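Putative transcriptional regulator, LysR family (Vibrio parahaemolyticus, PDB 3OXN) probably acts as a DNA-binding transcriptional regulator, this fragment being the substrate-binding domain, which in LysR relatives senses a small effector. Local coordinates at residues Leu71-Pro76 with Tyr194-His199; Thr20-Thr25 with Ser49-Pro54; Leu88-Val93 with Phe189-Tyr194. All blocks are in the same frame, centred on the assembly; numbering follows the deposited sequence.

Contact 1 of 3, residues Leu71-Pro76 with Tyr194-His199; sequences LAICRP and YSMIWH
Ile197 faces Ala72 across two antiparallel inner strands of the LysR substrate-binding domain, their CB atoms 3.9 Å apart in a hydrogen-bonded pair. With CG1 beside the backbone N (chi1 -38°), Ile197 carries CD1 up against CG of the Pro76 ring just beyond the end of strand 71-74. The backbones of Ala72 and Ile197 exchange bonds both ways, as do those of Cys74 and Ser195, where the donor N of Ser195 sits 2.9 Å from Cys74 O. That carbonyl also receives a weak bond from the Ser195 hydroxyl.

Tyr194 closes the far end of the ladder by laying its ring flat against the backbone. Cys74 CA stands over one face, 4.0 Å from the ring centroid, as a CH-pi contact, and Arg75 N lies over the same face but offset toward the rim. Ile73 CG2 comes in at the ring edge instead, 3.9 Å from Tyr194 CD2, the two side chains crossing at about a right angle. The phenol OH is held elsewhere, by the hydroxyl of Thr26.

At the other end, Leu71 swings CG anti to its own N (chi1 178°), which brings CD1 within 3.5 Å of Met196 CB (a selenomethionine) and 3.6 Å of Trp198 CE3.

Helix 28-44 packs on the face of Ile73 and Tyr194, helix 60-65 on that of Ala72 and Ile197, while strand 20-25 borders strand 71-74 and strand 83-89 borders strand 194-199.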
loop_
_atom_site.group_PDB
_atom_site.type_symbol
_atom_site.label_atom_id
_atom_site.label_comp_id
_atom_site.label_asym_id
_atom_site.label_seq_id
_atom_site.Cartn_x
_atom_site.Cartn_y
_atom_site.Cartn_z
ATOM N N LEU A 71 -13.107 11.697 -4.646
ATOM C CA LEU A 71 -13.339 10.646 -5.630
ATOM C C LEU A 71 -12.812 9.328 -5.062
ATOM O O LEU A 71 -11.832 9.305 -4.313
ATOM C CB LEU A 71 -12.578 10.987 -6.915
ATOM C CG LEU A 71 -12.608 10.038 -8.109
ATOM C CD1 LEU A 71 -13.995 9.943 -8.714
ATOM C CD2 LEU A 71 -11.605 10.519 -9.145
ATOM N N ALA A 72 -13.456 8.226 -5.411
ATOM C CA ALA A 72 -12.946 6.918 -5.029
ATOM C C ALA A 72 -12.629 6.124 -6.291
ATOM O O ALA A 72 -13.442 6.090 -7.220
ATOM C CB ALA A 72 -13.968 6.191 -4.179
ATOM N N ILE A 73 -11.452 5.500 -6.346
ATOM C CA ILE A 73 -11.169 4.561 -7.436
ATOM C C ILE A 73 -11.022 3.111 -6.935
ATOM O O ILE A 73 -10.072 2.790 -6.212
ATOM C CB ILE A 73 -9.922 4.952 -8.235
ATOM C CG1 ILE A 73 -10.036 6.402 -8.728
ATOM C CG2 ILE A 73 -9.712 3.956 -9.385
ATOM C CD1 ILE A 73 -8.734 6.996 -9.312
ATOM N N CYS A 74 -11.958 2.245 -7.319
ATOM C CA CYS A 74 -11.936 0.863 -6.878
ATOM C C CYS A 74 -12.920 0.016 -7.655
ATOM O O CYS A 74 -13.486 0.452 -8.638
ATOM C CB CYS A 74 -12.343 0.797 -5.414
ATOM S SG CYS A 74 -14.105 1.157 -5.128
ATOM N N ARG A 75 -13.118 -1.209 -7.180
ATOM C CA ARG A 75 -14.230 -2.049 -7.604
ATOM C C ARG A 75 -15.263 -2.127 -6.476
ATOM O O ARG A 75 -15.127 -2.936 -5.565
ATOM C CB ARG A 75 -13.726 -3.450 -7.915
ATOM C CG ARG A 75 -14.693 -4.256 -8.723
ATOM C CD ARG A 75 -14.358 -5.732 -8.704
ATOM N NE ARG A 75 -15.355 -6.489 -7.951
ATOM C CZ ARG A 75 -16.442 -7.016 -8.501
ATOM N NH1 ARG A 75 -16.661 -6.872 -9.808
ATOM N NH2 ARG A 75 -17.303 -7.685 -7.751
ATOM N N PRO A 76 -16.295 -1.274 -6.520
ATOM C CA PRO A 76 -17.351 -1.332 -5.500
ATOM C C PRO A 76 -17.926 -2.735 -5.363
ATOM O O PRO A 76 -18.423 -3.282 -6.348
ATOM C CB PRO A 76 -18.430 -0.411 -6.059
ATOM C CG PRO A 76 -17.708 0.513 -6.949
ATOM C CD PRO A 76 -16.568 -0.256 -7.544
ATOM N N TYR A 194 -12.891 -1.891 -12.897
ATOM C CA TYR A 194 -12.637 -0.820 -11.946
ATOM C C TYR A 194 -13.442 0.394 -12.361
ATOM O O TYR A 194 -13.927 0.469 -13.486
ATOM C CB TYR A 194 -11.154 -0.456 -11.929
ATOM C CG TYR A 194 -10.430 -0.805 -10.662
ATOM C CD1 TYR A 194 -10.497 -2.085 -10.134
ATOM C CD2 TYR A 194 -9.656 0.146 -9.995
ATOM C CE1 TYR A 194 -9.818 -2.415 -8.966
ATOM C CE2 TYR A 194 -8.962 -0.168 -8.829
ATOM C CZ TYR A 194 -9.045 -1.456 -8.316
ATOM O OH TYR A 194 -8.363 -1.794 -7.159
ATOM N N SER A 195 -13.567 1.342 -11.436
ATOM C CA SER A 195 -14.397 2.533 -11.624
ATOM C C SER A 195 -13.996 3.720 -10.747
ATOM O O SER A 195 -13.186 3.599 -9.843
ATOM C CB SER A 195 -15.885 2.200 -11.411
ATOM O OG SER A 195 -16.057 0.970 -10.747
HETATM N N MSE A 196 -14.544 4.885 -11.073
HETATM C CA MSE A 196 -14.452 6.045 -10.213
HETATM C C MSE A 196 -15.759 6.114 -9.475
HETATM O O MSE A 196 -16.797 5.759 -10.027
HETATM C CB MSE A 196 -14.293 7.303 -11.033
HETATM C CG MSE A 196 -12.948 7.468 -11.683
HETATM SE SE MSE A 196 -12.946 9.132 -12.740
HETATM C CE MSE A 196 -14.464 8.769 -13.917
ATOM N N ILE A 197 -15.715 6.560 -8.228
ATOM C CA ILE A 197 -16.936 6.753 -7.472
ATOM C C ILE A 197 -16.886 8.105 -6.802
ATOM O O ILE A 197 -15.853 8.490 -6.267
ATOM C CB ILE A 197 -17.129 5.655 -6.409
ATOM C CG1 ILE A 197 -16.664 4.290 -6.940
ATOM C CG2 ILE A 197 -18.585 5.611 -5.934
ATOM C CD1 ILE A 197 -17.633 3.619 -7.863
ATOM N N TRP A 198 -17.997 8.832 -6.830
ATOM C CA TRP A 198 -18.052 10.119 -6.155
ATOM C C TRP A 198 -19.452 10.488 -5.672
ATOM O O TRP A 198 -20.451 9.938 -6.129
ATOM C CB TRP A 198 -17.473 11.237 -7.039
ATOM C CG TRP A 198 -18.257 11.489 -8.285
ATOM C CD1 TRP A 198 -19.216 12.426 -8.458
ATOM C CD2 TRP A 198 -18.150 10.786 -9.529
ATOM N NE1 TRP A 198 -19.715 12.360 -9.730
ATOM C CE2 TRP A 198 -19.072 11.355 -10.411
ATOM C CE3 TRP A 198 -17.350 9.728 -9.987
ATOM C CZ2 TRP A 198 -19.237 10.909 -11.721
ATOM C CZ3 TRP A 198 -17.511 9.281 -11.290
ATOM C CH2 TRP A 198 -18.446 9.871 -12.140
ATOM N N HIS A 199 -19.494 11.440 -4.745
ATOM C CA HIS A 199 -20.742 11.966 -4.209
ATOM C C HIS A 199 -21.426 12.901 -5.219
ATOM O O HIS A 199 -20.759 13.638 -5.939
ATOM C CB HIS A 199 -20.448 12.720 -2.906
ATOM C CG HIS A 199 -21.628 12.862 -1.989
ATOM N ND1 HIS A 199 -22.566 13.866 -2.128
ATOM C CD2 HIS A 199 -21.994 12.160 -0.892
ATOM C CE1 HIS A 199 -23.466 13.763 -1.167
ATOM N NE2 HIS A 199 -23.144 12.737 -0.400
#

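Contact 2 of 3, residues Thr20-Thr25 with Ser49-Pro54; sequences TFTIAT and SFNFLP
The ring of Phe52 runs alongside Ile23, both side chains heading off the same face of the sheet, in a beta-alpha-beta unit whose parallel strands 20-25 and 49-54 are joined by helix 28-44; such units build the alpha/beta subdomains of the periplasmic-binding-protein fold. Five backbone bonds zip the strands in exact register, the straightest running from Thr25 N to Leu53 O (2.9 Å, 165° at the hydrogen).

Phe52 keeps CG beside its backbone N (chi1 -65°), and this rotation lays the CD1-CE1 side of its ring along Ile23, with Phe52 CE1 3.6 Å from Ile23 CG1. The same flank receives Thr25 CG2, 3.6 Å from Phe52 CD1, obliquely to the ring. One step back, Phe50 offers its edge to Ile23, with Phe50 CE1 4.0 Å from Ile23 CG1. Leu211 of helix 206-227 packs against Phe21 and Ile23, and Leu34 of helix 28-44 against Phe52.

On the other face sit Thr20, Thr22, Ala24, Ser49, Asn51 and Leu53. Strand 49-54 continues the sheet into the second subunit, where Phe50 and Asn51 pair with a parallel strand, and Ser49 OG is hydrogen-bonded to Met143 O of the second subunit. Leu53 takes the tight first torsion, with CG between backbone N and carbonyl carbon (37°), and divides its methyls: CD2 rests 4.0 Å from Thr22 CG2, and CD1 3.7 Å from Ala24 CB.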
loop_
_atom_site.group_PDB
_atom_site.type_symbol
_atom_site.label_atom_id
_atom_site.label_comp_id
_atom_site.label_asym_id
_atom_site.label_seq_id
_atom_site.Cartn_x
_atom_site.Cartn_y
_atom_site.Cartn_z
ATOM N N THR A 20 -6.708 21.142 -3.275
ATOM C CA THR A 20 -6.280 19.759 -3.079
ATOM C C THR A 20 -7.422 18.733 -3.253
ATOM O O THR A 20 -8.579 18.978 -2.916
ATOM C CB THR A 20 -5.525 19.558 -1.745
ATOM O OG1 THR A 20 -5.904 18.300 -1.185
ATOM C CG2 THR A 20 -5.859 20.667 -0.767
ATOM N N PHE A 21 -7.082 17.583 -3.810
ATOM C CA PHE A 21 -8.078 16.571 -4.076
ATOM C C PHE A 21 -7.776 15.378 -3.203
ATOM O O PHE A 21 -6.623 14.958 -3.085
ATOM C CB PHE A 21 -8.067 16.181 -5.558
ATOM C CG PHE A 21 -8.273 17.350 -6.492
ATOM C CD1 PHE A 21 -7.218 18.191 -6.820
ATOM C CD2 PHE A 21 -9.520 17.617 -7.021
ATOM C CE1 PHE A 21 -7.404 19.269 -7.651
ATOM C CE2 PHE A 21 -9.705 18.699 -7.858
ATOM C CZ PHE A 21 -8.639 19.526 -8.170
ATOM N N THR A 22 -8.817 14.864 -2.561
ATOM C CA THR A 22 -8.730 13.629 -1.817
ATOM C C THR A 22 -9.225 12.503 -2.710
ATOM O O THR A 22 -10.364 12.515 -3.167
ATOM C CB THR A 22 -9.614 13.685 -0.574
ATOM O OG1 THR A 22 -9.262 14.839 0.190
ATOM C CG2 THR A 22 -9.447 12.427 0.276
ATOM N N ILE A 23 -8.361 11.530 -2.950
ATOM C CA ILE A 23 -8.740 10.336 -3.676
ATOM C C ILE A 23 -8.611 9.141 -2.767
ATOM O O ILE A 23 -7.507 8.812 -2.351
ATOM C CB ILE A 23 -7.789 10.095 -4.846
ATOM C CG1 ILE A 23 -7.714 11.342 -5.727
ATOM C CG2 ILE A 23 -8.236 8.873 -5.635
ATOM C CD1 ILE A 23 -9.016 11.653 -6.406
ATOM N N ALA A 24 -9.721 8.493 -2.449
ATOM C CA ALA A 24 -9.667 7.234 -1.699
ATOM C C ALA A 24 -9.402 6.113 -2.685
ATOM O O ALA A 24 -10.173 5.911 -3.630
ATOM C CB ALA A 24 -10.973 6.987 -0.947
ATOM N N THR A 25 -8.311 5.384 -2.512
ATOM C CA THR A 25 -8.005 4.366 -3.521
ATOM C C THR A 25 -7.462 3.018 -3.027
ATOM O O THR A 25 -6.963 2.889 -1.907
ATOM C CB THR A 25 -7.143 4.955 -4.665
ATOM O OG1 THR A 25 -6.457 3.900 -5.342
ATOM C CG2 THR A 25 -6.130 5.954 -4.138
ATOM N N SER A 49 -2.762 19.915 -5.671
ATOM C CA SER A 49 -2.248 19.144 -4.537
ATOM C C SER A 49 -3.066 17.855 -4.312
ATOM O O SER A 49 -4.294 17.869 -4.395
ATOM C CB SER A 49 -2.282 20.024 -3.292
ATOM O OG SER A 49 -1.799 19.351 -2.145
ATOM N N PHE A 50 -2.393 16.745 -4.021
ATOM C CA PHE A 50 -3.079 15.455 -3.899
ATOM C C PHE A 50 -3.033 14.766 -2.534
ATOM O O PHE A 50 -2.013 14.751 -1.847
ATOM C CB PHE A 50 -2.560 14.485 -4.950
ATOM C CG PHE A 50 -3.305 14.548 -6.233
ATOM C CD1 PHE A 50 -4.514 13.897 -6.369
ATOM C CD2 PHE A 50 -2.810 15.261 -7.294
ATOM C CE1 PHE A 50 -5.211 13.946 -7.544
ATOM C CE2 PHE A 50 -3.503 15.324 -8.464
ATOM C CZ PHE A 50 -4.706 14.659 -8.594
ATOM N N ASN A 51 -4.155 14.166 -2.169
ATOM C CA ASN A 51 -4.224 13.393 -0.946
ATOM C C ASN A 51 -4.811 11.999 -1.161
ATOM O O ASN A 51 -6.027 11.830 -1.222
ATOM C CB ASN A 51 -5.018 14.132 0.122
ATOM C CG ASN A 51 -4.707 13.626 1.510
ATOM O OD1 ASN A 51 -3.616 13.120 1.752
ATOM N ND2 ASN A 51 -5.658 13.750 2.426
ATOM N N PHE A 52 -3.947 11.001 -1.278
ATOM C CA PHE A 52 -4.409 9.636 -1.480
ATOM C C PHE A 52 -4.443 8.871 -0.171
ATOM O O PHE A 52 -3.481 8.877 0.591
ATOM C CB PHE A 52 -3.500 8.915 -2.455
ATOM C CG PHE A 52 -3.524 9.486 -3.834
ATOM C CD1 PHE A 52 -4.559 9.176 -4.706
ATOM C CD2 PHE A 52 -2.503 10.331 -4.263
ATOM C CE1 PHE A 52 -4.575 9.690 -5.981
ATOM C CE2 PHE A 52 -2.504 10.859 -5.530
ATOM C CZ PHE A 52 -3.541 10.538 -6.400
ATOM N N LEU A 53 -5.555 8.211 0.097
ATOM C CA LEU A 53 -5.638 7.397 1.298
ATOM C C LEU A 53 -6.284 6.072 0.987
ATOM O O LEU A 53 -6.986 5.944 -0.002
ATOM C CB LEU A 53 -6.384 8.126 2.420
ATOM C CG LEU A 53 -7.560 8.984 1.973
ATOM C CD1 LEU A 53 -8.784 8.110 1.758
ATOM C CD2 LEU A 53 -7.826 10.055 3.000
ATOM N N PRO A 54 -6.014 5.072 1.823
ATOM C CA PRO A 54 -6.608 3.745 1.661
ATOM C C PRO A 54 -8.138 3.753 1.655
ATOM O O PRO A 54 -8.784 4.206 2.613
ATOM C CB PRO A 54 -6.079 2.986 2.878
ATOM C CG PRO A 54 -4.767 3.631 3.155
ATOM C CD PRO A 54 -4.988 5.089 2.878
#

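Contact 3 of 3, residues Leu88-Val93 with Phe189-Tyr194; sequences LGRVGV and FTPFDY
Val91 fits between two aromatic rings of the facing segment, both crossed obliquely: its CG2 lies 3.4 Å from Tyr194 CD1, and it packs against the Phe192 ring at a spacing that is doubtful in the model. The first bond of the Phe192 side chain points away from segment 88-93, but CG is folded between the backbone N and the carbonyl carbon (chi1 52°), which turns the ring back over the Val91 peptide. Val91 O sits 3.6 Å above the Phe192 ring plane, over its centre, while Val93 CG2 comes to the ring edge. Farther along, Val93 CB touches Phe189 CE2 at 4.0 Å. Helix 125-134 backs both phenylalanines through Leu130, and Tyr28 lies against Val91.

Toward the strand end the backbones take over. Leu88 N gives a nearly straight bond to Tyr194 O, and Tyr194 N returns one to Gly89 O; two residues thus face one, a classic beta bulge.

At the polar edge Arg90, bent at its second torsion, brings CG to 3.4 Å from Pro191 CB and lays one guanidinium face against Pro191 O, which stands 3.7 Å over the centre of that plane. Asp193 OD1 approaches the guanidinium edge in plane but makes only a long salt bridge, 3.8 Å from Arg90 NE. A crystal neighbour touches this exposed arginine and may influence its pose.

Both segments pass from one sheet of the domain to the other, the two-stranded hinge of the periplasmic-binding-protein fold. Beyond the bulge, apolar side chains and one long ion pair join them, which is consistent with a connection able to flex.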
loop_
_atom_site.group_PDB
_atom_site.type_symbol
_atom_site.label_atom_id
_atom_site.label_comp_id
_atom_site.label_asym_id
_atom_site.label_seq_id
_atom_site.Cartn_x
_atom_site.Cartn_y
_atom_site.Cartn_z
ATOM N N LEU A 88 -14.144 2.528 -15.445
ATOM C CA LEU A 88 -12.897 3.048 -15.997
ATOM C C LEU A 88 -12.327 2.077 -17.015
ATOM O O LEU A 88 -11.890 2.485 -18.090
ATOM C CB LEU A 88 -11.870 3.265 -14.885
ATOM C CG LEU A 88 -12.010 4.501 -14.013
ATOM C CD1 LEU A 88 -10.923 4.455 -12.989
ATOM C CD2 LEU A 88 -11.878 5.769 -14.829
ATOM N N GLY A 89 -12.348 0.794 -16.650
ATOM C CA GLY A 89 -11.750 -0.262 -17.440
ATOM C C GLY A 89 -11.725 -1.628 -16.779
ATOM O O GLY A 89 -12.227 -1.822 -15.693
ATOM N N ARG A 90 -11.081 -2.580 -17.431
ATOM C CA ARG A 90 -11.325 -3.982 -17.144
ATOM C C ARG A 90 -10.120 -4.688 -16.558
ATOM O O ARG A 90 -9.371 -5.329 -17.284
ATOM C CB ARG A 90 -11.744 -4.687 -18.441
ATOM C CG ARG A 90 -12.856 -5.693 -18.267
ATOM C CD ARG A 90 -13.989 -5.413 -19.233
ATOM N NE ARG A 90 -15.180 -6.177 -18.883
ATOM C CZ ARG A 90 -15.388 -7.435 -19.263
ATOM N NH1 ARG A 90 -14.479 -8.059 -20.017
ATOM N NH2 ARG A 90 -16.501 -8.067 -18.893
ATOM N N VAL A 91 -9.950 -4.609 -15.246
ATOM C CA VAL A 91 -8.858 -5.325 -14.592
ATOM C C VAL A 91 -8.988 -6.839 -14.712
ATOM O O VAL A 91 -10.051 -7.406 -14.448
ATOM C CB VAL A 91 -8.787 -5.004 -13.104
ATOM C CG1 VAL A 91 -7.396 -5.319 -12.575
ATOM C CG2 VAL A 91 -9.141 -3.553 -12.863
ATOM N N GLY A 92 -7.897 -7.485 -15.109
ATOM C CA GLY A 92 -7.829 -8.936 -15.116
ATOM C C GLY A 92 -6.756 -9.406 -14.152
ATOM O O GLY A 92 -5.942 -8.599 -13.695
ATOM N N VAL A 93 -6.745 -10.705 -13.849
ATOM C CA VAL A 93 -5.793 -11.258 -12.876
ATOM C C VAL A 93 -4.689 -12.126 -13.503
ATOM O O VAL A 93 -4.937 -12.871 -14.447
ATOM C CB VAL A 93 -6.518 -12.000 -11.718
ATOM C CG1 VAL A 93 -5.697 -13.163 -11.218
ATOM C CG2 VAL A 93 -6.788 -11.038 -10.596
ATOM N N PHE A 189 -11.383 -17.047 -16.281
ATOM C CA PHE A 189 -11.684 -16.000 -15.318
ATOM C C PHE A 189 -11.930 -14.733 -16.111
ATOM O O PHE A 189 -11.098 -14.322 -16.922
ATOM C CB PHE A 189 -10.522 -15.801 -14.340
ATOM C CG PHE A 189 -10.781 -14.759 -13.291
ATOM C CD1 PHE A 189 -11.576 -15.046 -12.193
ATOM C CD2 PHE A 189 -10.224 -13.494 -13.403
ATOM C CE1 PHE A 189 -11.831 -14.092 -11.240
ATOM C CE2 PHE A 189 -10.466 -12.527 -12.448
ATOM C CZ PHE A 189 -11.276 -12.831 -11.357
ATOM N N THR A 190 -13.083 -14.120 -15.879
ATOM C CA THR A 190 -13.536 -13.017 -16.709
ATOM C C THR A 190 -13.268 -11.673 -16.027
ATOM O O THR A 190 -13.830 -11.379 -14.974
ATOM C CB THR A 190 -15.036 -13.183 -17.063
ATOM O OG1 THR A 190 -15.292 -14.548 -17.449
ATOM C CG2 THR A 190 -15.425 -12.249 -18.200
ATOM N N PRO A 191 -12.393 -10.856 -16.627
ATOM C CA PRO A 191 -12.056 -9.531 -16.092
ATOM C C PRO A 191 -13.229 -8.828 -15.392
ATOM O O PRO A 191 -14.340 -8.755 -15.937
ATOM C CB PRO A 191 -11.640 -8.753 -17.350
ATOM C CG PRO A 191 -11.003 -9.795 -18.206
ATOM C CD PRO A 191 -11.719 -11.115 -17.912
ATOM N N PHE A 192 -12.965 -8.339 -14.180
ATOM C CA PHE A 192 -13.884 -7.461 -13.475
ATOM C C PHE A 192 -13.587 -6.069 -13.954
ATOM O O PHE A 192 -12.616 -5.874 -14.681
ATOM C CB PHE A 192 -13.701 -7.555 -11.953
ATOM C CG PHE A 192 -12.273 -7.368 -11.461
ATOM C CD1 PHE A 192 -11.790 -6.109 -11.134
ATOM C CD2 PHE A 192 -11.445 -8.455 -11.250
ATOM C CE1 PHE A 192 -10.479 -5.935 -10.635
ATOM C CE2 PHE A 192 -10.135 -8.286 -10.755
ATOM C CZ PHE A 192 -9.655 -7.025 -10.451
ATOM N N ASP A 193 -14.399 -5.092 -13.574
ATOM C CA ASP A 193 -14.011 -3.735 -13.928
ATOM C C ASP A 193 -13.892 -2.765 -12.772
ATOM O O ASP A 193 -14.644 -2.836 -11.789
ATOM C CB ASP A 193 -14.815 -3.150 -15.107
ATOM C CG ASP A 193 -16.235 -3.672 -15.179
ATOM O OD1 ASP A 193 -16.725 -3.872 -16.323
ATOM O OD2 ASP A 193 -16.848 -3.881 -14.100
ATOM N N TYR A 194 -12.891 -1.891 -12.897
ATOM C CA TYR A 194 -12.637 -0.820 -11.946
ATOM C C TYR A 194 -13.442 0.394 -12.361
ATOM O O TYR A 194 -13.927 0.469 -13.486
ATOM C CB TYR A 194 -11.154 -0.456 -11.929
ATOM C CG TYR A 194 -10.430 -0.805 -10.662
ATOM C CD1 TYR A 194 -10.497 -2.085 -10.134
ATOM C CD2 TYR A 194 -9.656 0.146 -9.995
ATOM C CE1 TYR A 194 -9.818 -2.415 -8.966
ATOM C CE2 TYR A 194 -8.962 -0.168 -8.829
ATOM C CZ TYR A 194 -9.045 -1.456 -8.316
ATOM O OH TYR A 194 -8.363 -1.794 -7.159
#

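How the contacts relate
From the N terminus, contact 2 closes first, joining strand 20-25 to strand 49-54 after one helix. Contact 1 opens only afterwards, at 71-76, and closes at 194-199; contact 3 is nested inside it, opening at 88-93 and ending at 189-194. The long loop within contact 3 holds the second five-stranded sheet and its helices, so contact 3 marks the double passage between subdomains. Contacts 1 and 2 are neighbours in the first sheet, where strands 20-25 and 71-74 lie side by side and Leu71 O is 2.9 Å from Ala24 N. Contacts 1 and 3 share Tyr194, and Arg75 packs on Phe192. Contacts 2 and 3 do not touch; their centres are about 23 Å apart.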